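Local structure of nicotinate-nucleotide--dimethylbenzimidazole phosphoribosyltransferase (1WX1) at residues L158-M163 / A234-E239. The protein probably catalyses the transfer of phosphoribose from nicotinate mononucleotide to 5,6-dimethylbenzimidazole, giving alpha-ribazole 5'-phosphate for cobalamin synthesis. Numbering follows the deposited sequence.
Sequences LAAGDM and AGIYLE
Strand 158-163 and helix segment 234-239 run antiparallel, at 178°, with their axes 8.5 Å apart and Ala160 nearest Ile236 across the gap. Leu158 and Ala160, two residues apart on one face of the strand, both point toward the helix, while Ala159 between them points away. The helix answers with Ile236 and Tyr237. CG2 of Ile236, anti to the backbone N, is the branch that faces the strand. There it touches CD2 of Leu158 at 4.0 Å and CB of Ala160 at 4.1 Å. The Leu158 and Ile236 side chains cross at about a right angle. CD2 of Leu158 also rests near the Ile236 carbonyl O. The Tyr237 side chain leaves the helix across the line to the strand, and with CG anti to the carbonyl carbon (chi1 -75°) its far end comes nearer. The phenol end then meets Ala160, whose CB sits 3.6 Å from Tyr237 CZ. A side chain as small as this methyl probably allows the ring to come so near. The edge of the ring, at CE2, looks toward Leu158 O at 4.3 Å. Tyr237 OH takes a weak, bent hydrogen bond from Ala160 N (3.4 Å, 134°). The stronger partner of the hydroxyl is Val248 O, on strand 247-249, so this buried group links the helix to two neighbouring strands. A phenylalanine in place of Tyr237 would probably leave Val248 O without this bond and Ala160 N without its weak acceptor. The contact is fully buried and packs helix 228-242 on one face of the parallel sheet, as in an alpha/beta fold. Strand 157-163 is paired there with 47-54 on one side and 247-249 on the other. Ile236 also touches Val50, while Tyr237 packs on Leu247 and Leu249. Helix 252-264 meets Tyr237 through Val254 and Ala258, and helix 133-152 meets Leu158 through Ala147.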
loop_
_atom_site.group_PDB
_atom_site.type_symbol
_atom_site.label_atom_id
_atom_site.label_comp_id
_atom_site.label_asym_id
_atom_site.label_seq_id
_atom_site.Cartn_x
_atom_site.Cartn_y
_atom_site.Cartn_z
ATOM N N LEU A 158 8.797 -14.116 0.209
ATOM C CA LEU A 158 10.185 -13.685 0.219
ATOM C C LEU A 158 10.494 -12.478 -0.651
ATOM O O LEU A 158 10.039 -12.379 -1.789
ATOM C CB LEU A 158 11.049 -14.868 -0.223
ATOM C CG LEU A 158 12.566 -14.718 -0.251
ATOM C CD1 LEU A 158 13.082 -14.528 1.172
ATOM C CD2 LEU A 158 13.176 -15.960 -0.894
ATOM N N ALA A 159 11.274 -11.557 -0.100
ATOM C CA ALA A 159 11.678 -10.368 -0.831
ATOM C C ALA A 159 13.192 -10.267 -0.753
ATOM O O ALA A 159 13.819 -10.886 0.109
ATOM C CB ALA A 159 11.042 -9.129 -0.217
ATOM N N ALA A 160 13.783 -9.506 -1.667
ATOM C CA ALA A 160 15.221 -9.305 -1.650
ATOM C C ALA A 160 15.436 -7.809 -1.496
ATOM O O ALA A 160 14.592 -7.002 -1.903
ATOM C CB ALA A 160 15.860 -9.803 -2.950
ATOM N N GLY A 161 16.554 -7.451 -0.877
ATOM C CA GLY A 161 16.897 -6.055 -0.687
ATOM C C GLY A 161 18.334 -5.868 -1.143
ATOM O O GLY A 161 19.096 -6.839 -1.221
ATOM N N ASP A 162 18.712 -4.629 -1.435
ATOM C CA ASP A 162 20.064 -4.333 -1.891
ATOM C C ASP A 162 20.720 -3.233 -1.067
ATOM O O ASP A 162 20.053 -2.341 -0.553
ATOM C CB ASP A 162 20.028 -3.835 -3.330
ATOM C CG ASP A 162 19.342 -2.482 -3.441
ATOM O OD1 ASP A 162 18.130 -2.402 -3.129
ATOM O OD2 ASP A 162 20.014 -1.495 -3.818
ATOM N N MET A 163 22.037 -3.304 -0.943
ATOM C CA MET A 163 22.785 -2.261 -0.258
ATOM C C MET A 163 24.161 -2.265 -0.895
ATOM O O MET A 163 24.913 -3.233 -0.774
ATOM C CB MET A 163 22.890 -2.514 1.244
ATOM C CG MET A 163 23.598 -1.375 2.010
ATOM S SD MET A 163 22.817 0.276 1.842
ATOM C CE MET A 163 24.196 1.280 1.226
ATOM N N ALA A 234 19.794 -12.650 -7.430
ATOM C CA ALA A 234 19.247 -13.624 -8.372
ATOM C C ALA A 234 19.158 -14.978 -7.650
ATOM O O ALA A 234 18.197 -15.730 -7.830
ATOM C CB ALA A 234 20.149 -13.739 -9.587
ATOM N N GLY A 235 20.163 -15.273 -6.827
ATOM C CA GLY A 235 20.175 -16.523 -6.083
ATOM C C GLY A 235 19.052 -16.589 -5.067
ATOM O O GLY A 235 18.442 -17.644 -4.862
ATOM N N ILE A 236 18.778 -15.461 -4.422
ATOM C CA ILE A 236 17.710 -15.394 -3.434
ATOM C C ILE A 236 16.381 -15.746 -4.100
ATOM O O ILE A 236 15.613 -16.557 -3.574
ATOM C CB ILE A 236 17.629 -13.977 -2.814
ATOM C CG1 ILE A 236 18.867 -13.738 -1.942
ATOM C CG2 ILE A 236 16.329 -13.812 -2.003
ATOM C CD1 ILE A 236 19.081 -12.278 -1.557
ATOM N N TYR A 237 16.118 -15.155 -5.264
ATOM C CA TYR A 237 14.866 -15.421 -5.968
ATOM C C TYR A 237 14.787 -16.832 -6.555
ATOM O O TYR A 237 13.720 -17.445 -6.549
ATOM C CB TYR A 237 14.633 -14.363 -7.059
ATOM C CG TYR A 237 14.196 -13.013 -6.508
ATOM C CD1 TYR A 237 14.901 -11.850 -6.816
ATOM C CD2 TYR A 237 13.082 -12.904 -5.675
ATOM C CE1 TYR A 237 14.513 -10.614 -6.305
ATOM C CE2 TYR A 237 12.683 -11.666 -5.159
ATOM C CZ TYR A 237 13.407 -10.527 -5.479
ATOM O OH TYR A 237 13.046 -9.311 -4.948
ATOM N N LEU A 238 15.904 -17.353 -7.050
ATOM C CA LEU A 238 15.916 -18.704 -7.607
ATOM C C LEU A 238 15.553 -19.719 -6.525
ATOM O O LEU A 238 14.818 -20.680 -6.774
ATOM C CB LEU A 238 17.298 -19.036 -8.182
ATOM C CG LEU A 238 17.685 -18.341 -9.492
ATOM C CD1 LEU A 238 19.128 -18.674 -9.845
ATOM C CD2 LEU A 238 16.732 -18.786 -10.605
ATOM N N GLU A 239 16.069 -19.496 -5.320
ATOM C CA GLU A 239 15.809 -20.388 -4.194
ATOM C C GLU A 239 14.352 -20.267 -3.744
ATOM O O GLU A 239 13.698 -21.275 -3.442
ATOM C CB GLU A 239 16.742 -20.044 -3.027
ATOM C CG GLU A 239 16.669 -21.011 -1.841
ATOM C CD GLU A 239 17.203 -22.400 -2.169
ATOM O OE1 GLU A 239 18.034 -22.522 -3.092
ATOM O OE2 GLU A 239 16.807 -23.370 -1.487
#